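Local coordinates for Fe-regulated protein B (Neisseria meningitidis, PDB 4AIP) that transports iron across the outer membrane as a TonB-dependent transporter, a plugged beta-barrel that is probably involved in siderophore uptake, at residues 461-466 with 477-482; 530-535 with 561-566. All blocks are in the same frame, centred on the assembly; numbering follows the deposited sequence.

Interaction 1. Residues 461-466 with 477-482; sequences LRYDRF and SSSNLN
Residues Arg462, Asp464 and Phe466 pair with Asn482, Asn480 and Ser478 across an antiparallel hairpin, the strand axes 4.5 Å apart and at 168°. The bond from Asn482 N to Arg462 O measures 2.8 Å and is nearly straight. That from Asp464 N to Asn480 O is also 2.8 Å. Tyr463 and Arg465 face Leu481 and Ser479 as non-hydrogen-bonded pairs. On the side of the sheet that carries Tyr463, Leu481 CD1 lies 3.6 Å from Leu461 CD2 and reaches the edge of the Tyr463 ring. Tyr463 has CG anti to its backbone N (chi1 173°), and its OH end extends over Ser479. The other face carries Arg462, Asp464 and Phe466. Arg462 grips Asp464 side-on within the strand, with NH2 2.8 Å from OD1 and NE near both oxygens. The carboxylate is met on its syn side, close to the guanidinium plane. This fixes the rotation of both groups. Phe466 lays one ring face over the backbone at Ser478, with CE2 3.6 Å from Ser478 CB. Arg462 also reaches Ala156 O and Asn383. Strand 438-452 continues the barrel wall beside 461-466, while strand 495-506 lies beyond 477-482.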
loop_
_atom_site.group_PDB
_atom_site.type_symbol
_atom_site.label_atom_id
_atom_site.label_comp_id
_atom_site.label_asym_id
_atom_site.label_seq_id
_atom_site.Cartn_x
_atom_site.Cartn_y
_atom_site.Cartn_z
ATOM N N LEU B 461 18.194 -28.358 36.284
ATOM C CA LEU B 461 17.027 -28.012 37.049
ATOM C C LEU B 461 16.489 -26.669 36.661
ATOM O O LEU B 461 17.280 -25.704 36.476
ATOM C CB LEU B 461 17.485 -27.857 38.475
ATOM C CG LEU B 461 16.488 -28.387 39.438
ATOM C CD1 LEU B 461 16.803 -29.825 39.434
ATOM C CD2 LEU B 461 16.899 -27.798 40.743
ATOM N N ARG B 462 15.164 -26.562 36.618
ATOM C CA ARG B 462 14.558 -25.268 36.401
ATOM C C ARG B 462 13.618 -25.033 37.538
ATOM O O ARG B 462 12.992 -25.969 38.052
ATOM C CB ARG B 462 13.675 -25.219 35.163
ATOM C CG ARG B 462 14.380 -25.435 33.851
ATOM C CD ARG B 462 13.370 -25.327 32.704
ATOM N NE ARG B 462 12.686 -24.036 32.703
ATOM C CZ ARG B 462 13.205 -22.917 32.183
ATOM N NH1 ARG B 462 14.414 -22.948 31.635
ATOM N NH2 ARG B 462 12.517 -21.791 32.228
ATOM N N TYR B 463 13.458 -23.779 37.870
ATOM C CA TYR B 463 12.469 -23.421 38.766
ATOM C C TYR B 463 11.619 -22.420 37.980
ATOM O O TYR B 463 12.182 -21.439 37.453
ATOM C CB TYR B 463 13.184 -22.744 39.928
ATOM C CG TYR B 463 12.237 -22.162 40.888
ATOM C CD1 TYR B 463 11.529 -22.977 41.743
ATOM C CD2 TYR B 463 12.020 -20.781 40.938
ATOM C CE1 TYR B 463 10.636 -22.444 42.630
ATOM C CE2 TYR B 463 11.122 -20.237 41.859
ATOM C CZ TYR B 463 10.447 -21.081 42.670
ATOM O OH TYR B 463 9.577 -20.556 43.564
ATOM N N ASP B 464 10.309 -22.665 37.852
ATOM C CA ASP B 464 9.459 -21.844 37.005
ATOM C C ASP B 464 8.278 -21.336 37.788
ATOM O O ASP B 464 7.591 -22.129 38.480
ATOM C CB ASP B 464 8.853 -22.646 35.830
ATOM C CG ASP B 464 9.878 -23.019 34.772
ATOM O OD1 ASP B 464 10.281 -22.210 33.901
ATOM O OD2 ASP B 464 10.262 -24.178 34.786
ATOM N N ARG B 465 7.977 -20.051 37.648
ATOM C CA ARG B 465 6.736 -19.554 38.248
ATOM C C ARG B 465 5.996 -18.815 37.208
ATOM O O ARG B 465 6.593 -18.243 36.305
ATOM C CB ARG B 465 6.968 -18.530 39.363
ATOM C CG ARG B 465 8.340 -18.503 40.047
ATOM C CD ARG B 465 8.220 -17.458 41.165
ATOM N NE ARG B 465 6.790 -17.176 41.365
ATOM C CZ ARG B 465 6.291 -16.533 42.412
ATOM N NH1 ARG B 465 7.120 -16.106 43.382
ATOM N NH2 ARG B 465 4.954 -16.312 42.479
ATOM N N PHE B 466 4.712 -18.723 37.410
ATOM C CA PHE B 466 3.922 -17.928 36.594
ATOM C C PHE B 466 3.006 -17.168 37.471
ATOM O O PHE B 466 2.741 -17.569 38.628
ATOM C CB PHE B 466 3.090 -18.781 35.657
ATOM C CG PHE B 466 2.019 -19.582 36.314
ATOM C CD1 PHE B 466 0.736 -19.053 36.518
ATOM C CD2 PHE B 466 2.260 -20.920 36.652
ATOM C CE1 PHE B 466 -0.291 -19.815 37.109
ATOM C CE2 PHE B 466 1.215 -21.718 37.232
ATOM C CZ PHE B 466 -0.055 -21.164 37.459
ATOM N N SER B 477 -1.122 -17.571 41.220
ATOM C CA SER B 477 0.196 -18.031 40.783
ATOM C C SER B 477 0.508 -19.373 41.333
ATOM O O SER B 477 -0.292 -19.898 42.123
ATOM C CB SER B 477 1.343 -17.043 41.027
ATOM O OG SER B 477 1.139 -16.235 42.087
ATOM N N SER B 478 1.622 -19.931 40.851
ATOM C CA SER B 478 2.155 -21.193 41.311
ATOM C C SER B 478 3.551 -21.251 40.792
ATOM O O SER B 478 3.933 -20.389 39.994
ATOM C CB SER B 478 1.366 -22.385 40.747
ATOM O OG SER B 478 1.659 -23.537 41.514
ATOM N N SER B 479 4.299 -22.261 41.216
ATOM C CA SER B 479 5.659 -22.421 40.798
ATOM C C SER B 479 5.995 -23.899 40.754
ATOM O O SER B 479 5.290 -24.702 41.320
ATOM C CB SER B 479 6.578 -21.705 41.762
ATOM O OG SER B 479 6.532 -22.347 42.989
ATOM N N ASN B 480 7.079 -24.263 40.072
ATOM C CA ASN B 480 7.457 -25.660 39.924
ATOM C C ASN B 480 8.931 -25.835 39.877
ATOM O O ASN B 480 9.647 -24.996 39.340
ATOM C CB ASN B 480 6.883 -26.250 38.632
ATOM C CG ASN B 480 5.378 -26.416 38.698
ATOM O OD1 ASN B 480 4.628 -25.439 38.633
ATOM N ND2 ASN B 480 4.931 -27.655 38.877
ATOM N N LEU B 481 9.377 -26.948 40.431
ATOM C CA LEU B 481 10.754 -27.323 40.360
ATOM C C LEU B 481 10.856 -28.509 39.409
ATOM O O LEU B 481 10.252 -29.534 39.676
ATOM C CB LEU B 481 11.181 -27.682 41.760
ATOM C CG LEU B 481 12.635 -27.679 42.156
ATOM C CD1 LEU B 481 13.501 -26.633 41.388
ATOM C CD2 LEU B 481 12.615 -27.325 43.660
ATOM N N ASN B 482 11.578 -28.346 38.296
ATOM C CA ASN B 482 11.612 -29.331 37.202
ATOM C C ASN B 482 12.992 -29.883 36.860
ATOM O O ASN B 482 13.765 -29.230 36.179
ATOM C CB ASN B 482 11.011 -28.756 35.918
ATOM C CG ASN B 482 9.580 -28.207 36.097
ATOM O OD1 ASN B 482 9.341 -27.028 35.908
ATOM N ND2 ASN B 482 8.657 -29.047 36.460
#

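Interaction 2. Residues 530-535 with 561-566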
loop_
_atom_site.group_PDB
_atom_site.type_symbol
_atom_site.label_atom_id
_atom_site.label_comp_id
_atom_site.label_asym_id
_atom_site.label_seq_id
_atom_site.Cartn_x
_atom_site.Cartn_y
_atom_site.Cartn_z
ATOM N N LYS B 530 -2.887 -24.734 38.703
ATOM C CA LYS B 530 -1.457 -24.784 38.555
ATOM C C LYS B 530 -1.069 -25.157 37.183
ATOM O O LYS B 530 -1.896 -25.353 36.307
ATOM C CB LYS B 530 -0.901 -25.790 39.497
ATOM C CG LYS B 530 -1.887 -26.912 39.690
ATOM C CD LYS B 530 -1.185 -28.070 40.231
ATOM C CE LYS B 530 -0.317 -27.636 41.442
ATOM N NZ LYS B 530 -1.231 -27.196 42.552
ATOM N N ALA B 531 0.237 -25.244 37.014
ATOM C CA ALA B 531 0.789 -25.446 35.719
ATOM C C ALA B 531 0.693 -26.936 35.390
ATOM O O ALA B 531 0.673 -27.772 36.268
ATOM C CB ALA B 531 2.260 -24.955 35.678
ATOM N N GLU B 532 0.616 -27.225 34.101
ATOM C CA GLU B 532 0.740 -28.558 33.559
ATOM C C GLU B 532 2.166 -29.004 33.758
ATOM O O GLU B 532 3.092 -28.178 33.706
ATOM C CB GLU B 532 0.468 -28.525 32.053
ATOM C CG GLU B 532 -0.970 -28.212 31.753
ATOM C CD GLU B 532 -1.271 -28.025 30.273
ATOM O OE1 GLU B 532 -0.301 -27.739 29.506
ATOM O OE2 GLU B 532 -2.465 -28.136 29.900
ATOM N N ARG B 533 2.373 -30.301 33.947
ATOM C CA ARG B 533 3.687 -30.750 34.219
ATOM C C ARG B 533 3.971 -32.064 33.554
ATOM O O ARG B 533 3.306 -33.053 33.806
ATOM C CB ARG B 533 3.912 -30.875 35.708
ATOM C CG ARG B 533 5.347 -31.154 35.996
ATOM C CD ARG B 533 5.561 -31.018 37.469
ATOM N NE ARG B 533 6.997 -30.946 37.788
ATOM C CZ ARG B 533 7.642 -31.794 38.571
ATOM N NH1 ARG B 533 7.015 -32.778 39.199
ATOM N NH2 ARG B 533 8.932 -31.649 38.729
ATOM N N ALA B 534 5.032 -32.057 32.753
ATOM C CA ALA B 534 5.335 -33.134 31.845
ATOM C C ALA B 534 6.451 -33.957 32.399
ATOM O O ALA B 534 7.418 -33.402 32.947
ATOM C CB ALA B 534 5.791 -32.569 30.454
ATOM N N ARG B 535 6.360 -35.272 32.182
ATOM C CA ARG B 535 7.416 -36.181 32.519
ATOM C C ARG B 535 7.631 -36.934 31.230
ATOM O O ARG B 535 6.771 -37.737 30.785
ATOM C CB ARG B 535 6.970 -37.111 33.669
ATOM C CG ARG B 535 8.140 -37.898 34.355
ATOM C CD ARG B 535 7.836 -39.359 34.677
ATOM N NE ARG B 535 6.479 -39.480 35.190
ATOM C CZ ARG B 535 5.668 -40.530 34.998
ATOM N NH1 ARG B 535 6.072 -41.556 34.303
ATOM N NH2 ARG B 535 4.436 -40.533 35.498
ATOM N N ASP B 561 -2.301 -32.301 35.309
ATOM C CA ASP B 561 -2.966 -30.998 35.491
ATOM C C ASP B 561 -3.274 -30.225 34.195
ATOM O O ASP B 561 -3.354 -28.975 34.171
ATOM C CB ASP B 561 -2.219 -30.117 36.488
ATOM C CG ASP B 561 -2.130 -30.750 37.868
ATOM O OD1 ASP B 561 -3.152 -31.264 38.317
ATOM O OD2 ASP B 561 -1.059 -30.724 38.510
ATOM N N ALA B 562 -3.517 -30.969 33.124
ATOM C CA ALA B 562 -3.986 -30.369 31.887
ATOM C C ALA B 562 -5.205 -29.474 32.105
ATOM O O ALA B 562 -6.068 -29.760 32.956
ATOM C CB ALA B 562 -4.316 -31.449 30.889
ATOM N N LEU B 563 -5.304 -28.403 31.309
ATOM C CA LEU B 563 -6.354 -27.437 31.484
ATOM C C LEU B 563 -6.941 -27.218 30.150
ATOM O O LEU B 563 -6.214 -27.085 29.169
ATOM C CB LEU B 563 -5.806 -26.057 31.898
ATOM C CG LEU B 563 -4.785 -25.953 33.029
ATOM C CD1 LEU B 563 -3.378 -25.716 32.464
ATOM C CD2 LEU B 563 -5.241 -24.811 33.885
ATOM N N ALA B 564 -8.253 -27.055 30.073
ATOM C CA ALA B 564 -8.760 -26.701 28.769
ATOM C C ALA B 564 -9.910 -25.740 28.857
ATOM O O ALA B 564 -9.706 -24.541 28.757
ATOM C CB ALA B 564 -9.115 -27.939 27.961
ATOM N N ASN B 565 -11.109 -26.243 29.050
ATOM C CA ASN B 565 -12.246 -25.377 29.092
ATOM C C ASN B 565 -12.540 -25.011 30.559
ATOM O O ASN B 565 -12.211 -25.771 31.483
ATOM C CB ASN B 565 -13.456 -26.059 28.454
ATOM C CG ASN B 565 -13.349 -26.199 26.913
ATOM O OD1 ASN B 565 -12.658 -25.420 26.224
ATOM N ND2 ASN B 565 -14.036 -27.187 26.373
ATOM N N PRO B 566 -13.184 -23.848 30.780
ATOM C CA PRO B 566 -13.373 -23.425 32.144
ATOM C C PRO B 566 -14.577 -24.100 32.855
ATOM O O PRO B 566 -15.514 -24.598 32.210
ATOM C CB PRO B 566 -13.553 -21.915 32.004
ATOM C CG PRO B 566 -14.236 -21.758 30.718
ATOM C CD PRO B 566 -13.816 -22.909 29.833
#
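Lys530 crosses Asp561 at a slant, with CD 3.2 Å from Asp561 OD2. The chain bends at its last two torsions, and NZ stays 5.4 Å from Asp561 OD2. The charges are opposite but do not touch. The carbonyl of Lys530 faces the methyl groups of Leu563. Ala531 turns its methyl away from 561-566 and meets Asp561 through its backbone, with O 3.7 Å from Asp561 CB. Glu532 makes the largest share of the contact. Its CG is anti to the carbonyl carbon (chi1 -68°), and the chain runs extended from there to bring the carboxylate beside Ala562 and Leu563. Glu532 OE2 accepts a bond of 3.2 Å from Leu563 N, with an N-H...O angle of 150°. It uses its anti lone pair, away from OE1. Leu563 CD1 packs on the stem of the same side chain, 3.5 Å from Glu532 CG. Beyond Glu532, strand 532-544 pairs with the earlier part of strand 548-563, where the backbone of Arg533 is hydrogen-bonded to that of Lys560. The other oxygen, Glu532 OE1, forms a salt bridge with Arg509. One buried carboxylate therefore joins the backbone N-H of Leu563 to a charge outside the hairpin, and the arginine would be expected to stabilise its negative charge.

In the fold
Both interactions join neighbouring strands of the barrel wall, and each lies within one beta hairpin. Interaction 1 is regular antiparallel pairing, in the middle of strand 455-469 but near the start of strand 475-490, and buries 619 Å². Interaction 2 sits at the end of its hairpin, where the chain turns a corner at Asp561, and buries 280 Å². Paired backbone bonds dominate the first, whereas a side chain supplies the one cross-segment bond of the second. Interaction 1 has an exposed face with Tyr463, Arg465 and Leu481. None of the touching residues of interaction 2 is fully exposed. Their centres are 14 Å apart, and they meet directly: Arg533 NH2 lies 2.7 Å from Leu481 O, and Phe466 packs on Ala531.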